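Local coordinates for sulfonate ABC transporter, periplasmic sulfonate-binding protein SsuA (Methylobacillus flagellatus, PDB 3UIF), which probably captures sulfonates in the periplasm and delivers them to an ABC transporter for import into the cell, at residues Y102-K107 with Y177-R182; K120-H125 with L132-L137; I187-K192 with V196-M201. All blocks are in the same frame, centred on the assembly; numbering follows the deposited sequence.

How the interactions relate
From the N terminus, strand 102-106 comes first. It meets helix 176-181 much later in interaction 1, closing a loop of 69 intervening residues. Interaction 2 is nested inside that loop: strand 121-124 is followed after a short turn by helix 130-140, which folds back over it. Interaction 3 follows in series, where strand 185-190 ends and the chain turns through 196-201 toward the other lobe. All three reach the same five-stranded sheet, in which strands 102-106 and 185-190 are neighbours. Interactions 1 and 3 touch, partly through E180 OE2 and the backbone N of I187; interactions 2 and 3 touch where helix 130-140 meets both tryptophans.

Interaction 1: Y102-K107 with Y177-R182; sequences YLVVPK and YILEDR
Y102 and Y177 both carry CG anti to their own carbonyl carbon (chi1 -57° and -78°), which carries each ring into the interface between strand 102-106 and helix 176-181. The side chains cross at about a right angle. Their ring centroids lie 5.2 Å apart with the planes at 69°, an oblique pairing in which CE2 of Y102 is 3.7 Å from CE2 of Y177. The OH of Y102 approaches the edge of the Y177 ring, 3.6 Å from its CE2. Tyrosine suits both places because the ring fills the apolar seam while the hydroxyl reaches polar partners: Y102 OH is hydrogen-bonded to E258 and Y177 OH to K192. Replacing Y102 by an alanine would probably open a gap beside the Y177 ring and leave E258 without its hydroxyl partner.

Further along the strand the contact becomes aliphatic, with V104 CG1 at 3.8 Å from L179 CD1. A branched valine fits a strand, and the longer leucine extends from the helix to meet it; L162 of helix 155-164 touches both. Strand residues V104 and Y102 thus face the helix, whereas V105 points away from it. Such a helix packed by apolar side chains on one face of a central sheet is characteristic of the alpha/beta lobes of periplasmic binding proteins.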
loop_
_atom_site.group_PDB
_atom_site.type_symbol
_atom_site.label_atom_id
_atom_site.label_comp_id
_atom_site.label_asym_id
_atom_site.label_seq_id
_atom_site.Cartn_x
_atom_site.Cartn_y
_atom_site.Cartn_z
ATOM N N TYR A 102 -3.851 6.121 -11.572
ATOM C CA TYR A 102 -4.600 7.037 -12.429
ATOM C C TYR A 102 -3.778 7.419 -13.652
ATOM O O TYR A 102 -2.572 7.672 -13.539
ATOM C CB TYR A 102 -4.939 8.316 -11.642
ATOM C CG TYR A 102 -5.714 8.094 -10.362
ATOM C CD1 TYR A 102 -5.073 7.792 -9.158
ATOM C CD2 TYR A 102 -7.096 8.184 -10.355
ATOM C CE1 TYR A 102 -5.787 7.581 -7.998
ATOM C CE2 TYR A 102 -7.828 7.974 -9.197
ATOM C CZ TYR A 102 -7.171 7.682 -8.023
ATOM O OH TYR A 102 -7.935 7.503 -6.903
ATOM N N LEU A 103 -4.429 7.472 -14.809
ATOM C CA LEU A 103 -3.833 8.038 -16.020
ATOM C C LEU A 103 -4.431 9.407 -16.253
ATOM O O LEU A 103 -5.656 9.568 -16.318
ATOM C CB LEU A 103 -4.060 7.138 -17.232
ATOM C CG LEU A 103 -3.330 7.473 -18.540
ATOM C CD1 LEU A 103 -1.812 7.435 -18.412
ATOM C CD2 LEU A 103 -3.784 6.530 -19.644
ATOM N N VAL A 104 -3.542 10.390 -16.366
ATOM C CA VAL A 104 -3.894 11.794 -16.487
ATOM C C VAL A 104 -3.320 12.287 -17.790
ATOM O O VAL A 104 -2.179 11.979 -18.119
ATOM C CB VAL A 104 -3.231 12.624 -15.375
ATOM C CG1 VAL A 104 -3.947 13.944 -15.184
ATOM C CG2 VAL A 104 -3.151 11.829 -14.065
ATOM N N VAL A 105 -4.121 13.047 -18.525
ATOM C CA VAL A 105 -3.689 13.713 -19.756
ATOM C C VAL A 105 -3.910 15.224 -19.624
ATOM O O VAL A 105 -4.719 15.647 -18.804
ATOM C CB VAL A 105 -4.405 13.159 -21.024
ATOM C CG1 VAL A 105 -3.970 11.727 -21.307
ATOM C CG2 VAL A 105 -5.925 13.275 -20.926
ATOM N N PRO A 106 -3.189 16.040 -20.423
ATOM C CA PRO A 106 -3.415 17.490 -20.319
ATOM C C PRO A 106 -4.890 17.808 -20.501
ATOM O O PRO A 106 -5.616 17.032 -21.132
ATOM C CB PRO A 106 -2.593 18.059 -21.479
ATOM C CG PRO A 106 -1.497 17.070 -21.667
ATOM C CD PRO A 106 -2.130 15.726 -21.402
ATOM N N LYS A 107 -5.333 18.922 -19.926
ATOM C CA LYS A 107 -6.746 19.299 -19.998
ATOM C C LYS A 107 -7.335 19.166 -21.420
ATOM O O LYS A 107 -8.388 18.553 -21.593
ATOM C CB LYS A 107 -6.979 20.716 -19.432
ATOM C CG LYS A 107 -8.435 21.183 -19.446
ATOM C CD LYS A 107 -9.310 20.332 -18.524
ATOM C CE LYS A 107 -10.734 20.201 -19.052
ATOM N NZ LYS A 107 -10.817 19.518 -20.385
ATOM N N TYR A 177 -5.469 14.168 -8.731
ATOM C CA TYR A 177 -6.648 15.019 -8.547
ATOM C C TYR A 177 -6.353 16.510 -8.432
ATOM O O TYR A 177 -7.184 17.351 -8.804
ATOM C CB TYR A 177 -7.443 14.566 -7.329
ATOM C CG TYR A 177 -8.288 13.351 -7.605
ATOM C CD1 TYR A 177 -9.375 13.412 -8.506
ATOM C CD2 TYR A 177 -8.013 12.138 -6.970
ATOM C CE1 TYR A 177 -10.149 12.292 -8.760
ATOM C CE2 TYR A 177 -8.782 11.016 -7.223
ATOM C CZ TYR A 177 -9.840 11.093 -8.111
ATOM O OH TYR A 177 -10.587 9.966 -8.341
ATOM N N ILE A 178 -5.172 16.821 -7.899
ATOM C CA ILE A 178 -4.683 18.196 -7.818
ATOM C C ILE A 178 -4.662 18.805 -9.220
ATOM O O ILE A 178 -5.110 19.936 -9.418
ATOM C CB ILE A 178 -3.299 18.248 -7.126
ATOM C CG1 ILE A 178 -3.459 18.004 -5.632
ATOM C CG2 ILE A 178 -2.641 19.606 -7.305
ATOM C CD1 ILE A 178 -2.162 17.760 -4.904
ATOM N N LEU A 179 -4.160 18.025 -10.183
ATOM C CA LEU A 179 -4.145 18.399 -11.594
ATOM C C LEU A 179 -5.526 18.743 -12.136
ATOM O O LEU A 179 -5.657 19.661 -12.947
ATOM C CB LEU A 179 -3.507 17.298 -12.454
ATOM C CG LEU A 179 -2.002 17.079 -12.283
ATOM C CD1 LEU A 179 -1.527 15.852 -13.041
ATOM C CD2 LEU A 179 -1.228 18.324 -12.711
ATOM N N GLU A 180 -6.552 18.012 -11.711
ATOM C CA GLU A 180 -7.909 18.414 -12.065
ATOM C C GLU A 180 -8.242 19.728 -11.361
ATOM O O GLU A 180 -8.738 20.653 -11.994
ATOM C CB GLU A 180 -8.944 17.336 -11.751
ATOM C CG GLU A 180 -8.557 15.956 -12.250
ATOM C CD GLU A 180 -9.753 15.086 -12.604
ATOM O OE1 GLU A 180 -10.652 14.866 -11.745
ATOM O OE2 GLU A 180 -9.771 14.607 -13.756
ATOM N N ASP A 181 -7.906 19.844 -10.082
ATOM C CA ASP A 181 -8.263 21.051 -9.324
ATOM C C ASP A 181 -7.620 22.347 -9.833
ATOM O O ASP A 181 -8.243 23.410 -9.747
ATOM C CB ASP A 181 -8.046 20.874 -7.818
ATOM C CG ASP A 181 -8.778 19.663 -7.268
ATOM O OD1 ASP A 181 -9.565 19.040 -8.010
ATOM O OD2 ASP A 181 -8.560 19.311 -6.093
ATOM N N ARG A 182 -6.394 22.274 -10.357
ATOM C CA ARG A 182 -5.762 23.462 -10.928
ATOM C C ARG A 182 -6.213 23.633 -12.376
ATOM O O ARG A 182 -5.741 24.504 -13.087
ATOM C CB ARG A 182 -4.231 23.433 -10.779
ATOM C CG ARG A 182 -3.771 23.111 -9.365
ATOM C CD ARG A 182 -2.509 23.840 -8.891
ATOM N NE ARG A 182 -2.274 23.535 -7.460
ATOM C CZ ARG A 182 -1.095 23.565 -6.816
ATOM N NH1 ARG A 182 0.038 23.895 -7.447
ATOM N NH2 ARG A 182 -1.051 23.249 -5.520
#

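Interaction 2: K120-H125 with L132-L137; sequences KKIALH and LAFSNL. With SO4 (sulfate ion), chain B.
F134 is the flat group on which this contact turns, for its ring reaches from helix 130-140 to both I122 and L124 of strand 121-124. Its CG stands anti to the backbone N (chi1 -176°), which carries the phenyl group off the helix and down onto the sheet. I122 comes at the ring's rim: CD1 lies near the ring plane, 4.3 Å from CZ, a loose touch. L124 approaches differently. Its side chain runs at a slant to that of F134, and the CD2 methyl lies 3.7 Å from CD2 of the ring, neither squarely over the face nor at the edge. Two residues apart on the strand, I122 and L124 point to the same side of the sheet and offer the phenyl group one aliphatic bed. Phenylalanine is long enough to span from helix to strand, and beta-branched isoleucine is well accommodated in an extended chain. F171 of strand 169-172 adds an edge-to-face partner to F134, so the apolar layer continues across the neighbouring strand.

Next in the chain, H125 turns to another task. Its imidazole meets a sulfate ion edge-on: O3 of the sulfate lies near the ring plane and takes a hydrogen bond from ND1, although the modelled length of 2.5 Å is doubtfully short. R128 NE also binds this ion, which probably came from the crystallisation liquor. The strand and helix belong to the beta-alpha-beta unit formed by strand 121-124, helix 130-140 and strand 149-151, with the helix covering the sheet as in alpha/beta folds.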
loop_
_atom_site.group_PDB
_atom_site.type_symbol
_atom_site.label_atom_id
_atom_site.label_comp_id
_atom_site.label_asym_id
_atom_site.label_seq_id
_atom_site.Cartn_x
_atom_site.Cartn_y
_atom_site.Cartn_z
ATOM N N LYS A 120 3.707 8.177 -27.598
ATOM C CA LYS A 120 3.738 9.439 -26.852
ATOM C C LYS A 120 4.618 9.373 -25.607
ATOM O O LYS A 120 5.072 8.295 -25.214
ATOM C CB LYS A 120 2.318 9.862 -26.456
ATOM C CG LYS A 120 1.350 10.027 -27.616
ATOM C CD LYS A 120 1.423 11.404 -28.243
ATOM C CE LYS A 120 0.411 11.539 -29.371
ATOM N NZ LYS A 120 0.591 12.840 -30.069
ATOM N N LYS A 121 4.860 10.542 -25.010
ATOM C CA LYS A 121 5.587 10.683 -23.732
ATOM C C LYS A 121 4.672 10.503 -22.514
ATOM O O LYS A 121 3.713 11.254 -22.336
ATOM C CB LYS A 121 6.272 12.054 -23.658
ATOM C CG LYS A 121 7.714 12.082 -24.158
ATOM C CD LYS A 121 8.200 13.502 -24.444
ATOM C CE LYS A 121 7.961 13.915 -25.894
ATOM N NZ LYS A 121 7.968 15.397 -26.086
ATOM N N ILE A 122 4.967 9.499 -21.690
ATOM C CA ILE A 122 4.258 9.310 -20.421
ATOM C C ILE A 122 5.227 9.363 -19.235
ATOM O O ILE A 122 6.169 8.559 -19.142
ATOM C CB ILE A 122 3.386 8.024 -20.392
ATOM C CG1 ILE A 122 2.375 8.027 -21.547
ATOM C CG2 ILE A 122 2.636 7.903 -19.067
ATOM C CD1 ILE A 122 1.844 6.663 -21.916
ATOM N N ALA A 123 4.976 10.333 -18.351
ATOM C CA ALA A 123 5.720 10.517 -17.106
ATOM C C ALA A 123 5.308 9.454 -16.094
ATOM O O ALA A 123 4.136 9.361 -15.714
ATOM C CB ALA A 123 5.480 11.918 -16.548
ATOM N N LEU A 124 6.270 8.636 -15.678
ATOM C CA LEU A 124 6.000 7.566 -14.719
ATOM C C LEU A 124 7.204 7.322 -13.827
ATOM O O LEU A 124 8.324 7.152 -14.318
ATOM C CB LEU A 124 5.627 6.275 -15.452
ATOM C CG LEU A 124 5.716 4.943 -14.695
ATOM C CD1 LEU A 124 4.608 4.780 -13.655
ATOM C CD2 LEU A 124 5.718 3.778 -15.680
ATOM N N HIS A 125 6.979 7.289 -12.515
ATOM C CA HIS A 125 8.086 7.032 -11.604
ATOM C C HIS A 125 8.462 5.579 -11.552
ATOM O O HIS A 125 7.886 4.803 -10.792
ATOM C CB HIS A 125 7.817 7.574 -10.207
ATOM C CG HIS A 125 9.079 7.837 -9.419
ATOM N ND1 HIS A 125 9.088 7.971 -8.079
ATOM C CD2 HIS A 125 10.402 7.967 -9.837
ATOM C CE1 HIS A 125 10.348 8.184 -7.666
ATOM N NE2 HIS A 125 11.149 8.186 -8.743
ATOM N N LEU A 132 3.464 -1.490 -11.596
ATOM C CA LEU A 132 2.789 -2.764 -11.812
ATOM C C LEU A 132 1.394 -2.573 -12.424
ATOM O O LEU A 132 1.045 -3.233 -13.401
ATOM C CB LEU A 132 2.723 -3.552 -10.502
ATOM C CG LEU A 132 1.897 -4.830 -10.529
ATOM C CD1 LEU A 132 2.413 -5.837 -11.561
ATOM C CD2 LEU A 132 1.846 -5.436 -9.137
ATOM N N ALA A 133 0.618 -1.656 -11.854
ATOM C CA ALA A 133 -0.683 -1.300 -12.410
ATOM C C ALA A 133 -0.557 -0.785 -13.841
ATOM O O ALA A 133 -1.388 -1.089 -14.694
ATOM C CB ALA A 133 -1.387 -0.278 -11.534
ATOM N N PHE A 134 0.486 -0.010 -14.104
ATOM C CA PHE A 134 0.704 0.506 -15.435
ATOM C C PHE A 134 0.987 -0.656 -16.391
ATOM O O PHE A 134 0.380 -0.762 -17.472
ATOM C CB PHE A 134 1.845 1.517 -15.435
ATOM C CG PHE A 134 2.080 2.164 -16.776
ATOM C CD1 PHE A 134 1.186 3.118 -17.277
ATOM C CD2 PHE A 134 3.195 1.824 -17.542
ATOM C CE1 PHE A 134 1.407 3.725 -18.498
ATOM C CE2 PHE A 134 3.418 2.430 -18.772
ATOM C CZ PHE A 134 2.523 3.380 -19.250
ATOM N N SER A 135 1.892 -1.534 -15.965
ATOM C CA SER A 135 2.237 -2.721 -16.723
ATOM C C SER A 135 1.008 -3.605 -17.012
ATOM O O SER A 135 0.808 -4.037 -18.155
ATOM C CB SER A 135 3.333 -3.502 -16.005
ATOM O OG SER A 135 3.517 -4.746 -16.640
ATOM N N ASN A 136 0.192 -3.845 -15.983
ATOM C CA ASN A 136 -1.079 -4.542 -16.130
ATOM C C ASN A 136 -1.977 -3.938 -17.200
ATOM O O ASN A 136 -2.490 -4.633 -18.081
ATOM C CB ASN A 136 -1.850 -4.496 -14.814
ATOM C CG ASN A 136 -1.233 -5.357 -13.737
ATOM O OD1 ASN A 136 -1.819 -5.522 -12.681
ATOM N ND2 ASN A 136 -0.043 -5.889 -13.988
ATOM N N LEU A 137 -2.186 -2.632 -17.088
ATOM C CA LEU A 137 -3.007 -1.899 -18.025
ATOM C C LEU A 137 -2.479 -2.078 -19.438
ATOM O O LEU A 137 -3.265 -2.325 -20.364
ATOM C CB LEU A 137 -3.070 -0.423 -17.629
ATOM C CG LEU A 137 -3.642 0.597 -18.615
ATOM C CD1 LEU A 137 -5.094 0.281 -18.975
ATOM C CD2 LEU A 137 -3.503 1.995 -18.024
HETATM S S SO4 B . 7.893 8.868 -4.897
HETATM O O1 SO4 B . 6.930 9.816 -4.262
HETATM O O2 SO4 B . 7.932 7.649 -4.032
HETATM O O3 SO4 B . 7.488 8.521 -6.288
HETATM O O4 SO4 B . 9.240 9.484 -5.056
#

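Interaction 3: I187-K192 with V196-M201; sequences IIWSTK and VDWKLM
The chain crosses between the two lobes of a type II periplasmic-binding-protein fold here, and W189, in strand 185-190, and T191, in the 3-10 turn that follows it, pack against W198 and K199 in the loop leading to strand 202-207 of the other sheet. Backbone bonds of T191 to S101 and of L200 to T98 and S99 join this crossing to a second one, between strands 89-94 and 102-106, consistent with a hinge.

The indoles of W189 and W198 meet through their six-membered rings: CZ2 of W189 is 3.8 Å from CZ3 of W198, and the side chains cross at about a right angle. Wide, flat indoles let the strand and the loop reach both each other and helix 130-140, where L137 touches the two tryptophans and N136 touches W198.

T191 is placed to serve both surroundings. Its CG2 methyl lies 4.1 Å from CB of W198, while OG1 sits between the backbone N and the carbonyl carbon (chi1 48°), where it meets S101 N and N100 OD1, giving a buried hydroxyl two hydrogen-bonding partners. K199 lays its aliphatic chain alongside, with CE 4.0 Å from the backbone O of T191, and its NZ goes on to a salt bridge with D262; a lysine can thus line a buried seam and still bring its charge to a partner.

The strand itself ends in an ST turn, in which S190 OG accepts a hydrogen bond from K192 N at 3.0 Å. The backbone N of T191, between those two residues, sits 3.8 Å above the plane of the W189 indole, offset toward its rim.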
loop_
_atom_site.group_PDB
_atom_site.type_symbol
_atom_site.label_atom_id
_atom_site.label_comp_id
_atom_site.label_asym_id
_atom_site.label_seq_id
_atom_site.Cartn_x
_atom_site.Cartn_y
_atom_site.Cartn_z
ATOM N N ILE A 187 -8.235 13.122 -15.622
ATOM C CA ILE A 187 -8.055 11.697 -15.404
ATOM C C ILE A 187 -8.968 10.950 -16.368
ATOM O O ILE A 187 -10.152 11.246 -16.452
ATOM C CB ILE A 187 -8.383 11.306 -13.946
ATOM C CG1 ILE A 187 -7.394 11.970 -12.987
ATOM C CG2 ILE A 187 -8.375 9.792 -13.758
ATOM C CD1 ILE A 187 -7.819 11.892 -11.534
ATOM N N ILE A 188 -8.407 9.990 -17.094
ATOM C CA ILE A 188 -9.131 9.301 -18.178
ATOM C C ILE A 188 -9.204 7.793 -17.948
ATOM O O ILE A 188 -9.978 7.091 -18.586
ATOM C CB ILE A 188 -8.506 9.583 -19.564
ATOM C CG1 ILE A 188 -7.020 9.196 -19.578
ATOM C CG2 ILE A 188 -8.717 11.046 -19.940
ATOM C CD1 ILE A 188 -6.487 8.804 -20.944
ATOM N N TRP A 189 -8.379 7.309 -17.030
ATOM C CA TRP A 189 -8.412 5.929 -16.628
ATOM C C TRP A 189 -7.983 5.882 -15.196
ATOM O O TRP A 189 -7.217 6.726 -14.755
ATOM C CB TRP A 189 -7.483 5.102 -17.502
ATOM C CG TRP A 189 -7.536 3.646 -17.144
ATOM C CD1 TRP A 189 -8.408 2.684 -17.648
ATOM C CD2 TRP A 189 -6.710 2.935 -16.150
ATOM N NE1 TRP A 189 -8.179 1.466 -17.067
ATOM C CE2 TRP A 189 -7.178 1.542 -16.154
ATOM C CE3 TRP A 189 -5.681 3.297 -15.288
ATOM C CZ2 TRP A 189 -6.615 0.572 -15.334
ATOM C CZ3 TRP A 189 -5.118 2.307 -14.465
ATOM C CH2 TRP A 189 -5.574 0.974 -14.498
ATOM N N SER A 190 -8.476 4.896 -14.458
ATOM C CA SER A 190 -8.118 4.716 -13.065
ATOM C C SER A 190 -8.352 3.259 -12.676
ATOM O O SER A 190 -9.177 2.578 -13.300
ATOM C CB SER A 190 -8.917 5.697 -12.199
ATOM O OG SER A 190 -9.506 5.078 -11.091
ATOM N N THR A 191 -7.622 2.774 -11.669
ATOM C CA THR A 191 -7.791 1.383 -11.196
ATOM C C THR A 191 -9.124 1.163 -10.486
ATOM O O THR A 191 -9.438 0.027 -10.120
ATOM C CB THR A 191 -6.677 0.902 -10.238
ATOM O OG1 THR A 191 -6.470 1.888 -9.230
ATOM C CG2 THR A 191 -5.384 0.643 -10.969
ATOM N N LYS A 192 -9.897 2.234 -10.286
ATOM C CA LYS A 192 -11.277 2.099 -9.806
ATOM C C LYS A 192 -12.160 1.307 -10.760
ATOM O O LYS A 192 -13.259 0.934 -10.401
ATOM C CB LYS A 192 -11.915 3.463 -9.539
ATOM C CG LYS A 192 -11.264 4.241 -8.405
ATOM C CD LYS A 192 -11.940 5.582 -8.219
ATOM C CE LYS A 192 -11.153 6.441 -7.259
ATOM N NZ LYS A 192 -11.842 7.732 -7.026
ATOM N N VAL A 196 -9.384 -5.972 -8.455
ATOM C CA VAL A 196 -8.924 -5.614 -7.116
ATOM C C VAL A 196 -7.403 -5.725 -6.927
ATOM O O VAL A 196 -6.824 -4.916 -6.219
ATOM C CB VAL A 196 -9.664 -6.441 -6.035
ATOM C CG1 VAL A 196 -9.119 -6.134 -4.649
ATOM C CG2 VAL A 196 -11.158 -6.155 -6.084
ATOM N N ASP A 197 -6.768 -6.716 -7.557
ATOM C CA ASP A 197 -5.317 -6.938 -7.427
ATOM C C ASP A 197 -4.399 -5.886 -8.075
ATOM O O ASP A 197 -3.206 -5.881 -7.811
ATOM C CB ASP A 197 -4.918 -8.342 -7.906
ATOM C CG ASP A 197 -5.397 -8.641 -9.297
ATOM O OD1 ASP A 197 -4.565 -8.842 -10.219
ATOM O OD2 ASP A 197 -6.631 -8.672 -9.476
ATOM N N TRP A 198 -4.948 -5.011 -8.910
ATOM C CA TRP A 198 -4.158 -3.932 -9.515
ATOM C C TRP A 198 -3.916 -2.805 -8.555
ATOM O O TRP A 198 -3.089 -1.928 -8.809
ATOM C CB TRP A 198 -4.848 -3.372 -10.737
ATOM C CG TRP A 198 -5.035 -4.346 -11.870
ATOM C CD1 TRP A 198 -5.200 -5.725 -11.800
ATOM C CD2 TRP A 198 -5.142 -4.021 -13.294
ATOM N NE1 TRP A 198 -5.376 -6.259 -13.050
ATOM C CE2 TRP A 198 -5.357 -5.292 -13.989
ATOM C CE3 TRP A 198 -5.073 -2.843 -14.042
ATOM C CZ2 TRP A 198 -5.492 -5.360 -15.359
ATOM C CZ3 TRP A 198 -5.226 -2.929 -15.431
ATOM C CH2 TRP A 198 -5.428 -4.158 -16.068
ATOM N N LYS A 199 -4.647 -2.809 -7.450
ATOM C CA LYS A 199 -4.494 -1.813 -6.416
ATOM C C LYS A 199 -3.271 -2.122 -5.566
ATOM O O LYS A 199 -2.849 -3.275 -5.474
ATOM C CB LYS A 199 -5.735 -1.811 -5.543
ATOM C CG LYS A 199 -6.855 -0.921 -6.045
ATOM C CD LYS A 199 -8.184 -1.430 -5.498
ATOM C CE LYS A 199 -9.359 -0.725 -6.146
ATOM N NZ LYS A 199 -9.825 0.264 -5.152
ATOM N N LEU A 200 -2.718 -1.092 -4.939
ATOM C CA LEU A 200 -1.554 -1.256 -4.046
ATOM C C LEU A 200 -1.922 -1.912 -2.702
ATOM O O LEU A 200 -3.008 -1.685 -2.142
ATOM C CB LEU A 200 -0.843 0.091 -3.821
ATOM C CG LEU A 200 0.130 0.517 -4.929
ATOM C CD1 LEU A 200 -0.313 0.037 -6.308
ATOM C CD2 LEU A 200 0.355 2.010 -4.947
HETATM N N MSE A 201 -1.008 -2.736 -2.200
HETATM C CA MSE A 201 -1.256 -3.512 -0.977
HETATM C C MSE A 201 -0.128 -3.376 0.046
HETATM O O MSE A 201 0.715 -2.480 -0.056
HETATM C CB MSE A 201 -1.518 -4.959 -1.385
HETATM C CG MSE A 201 -2.752 -5.057 -2.279
HETATM SE SE MSE A 201 -3.507 -6.877 -2.191
HETATM C CE MSE A 201 -4.994 -6.687 -3.471
#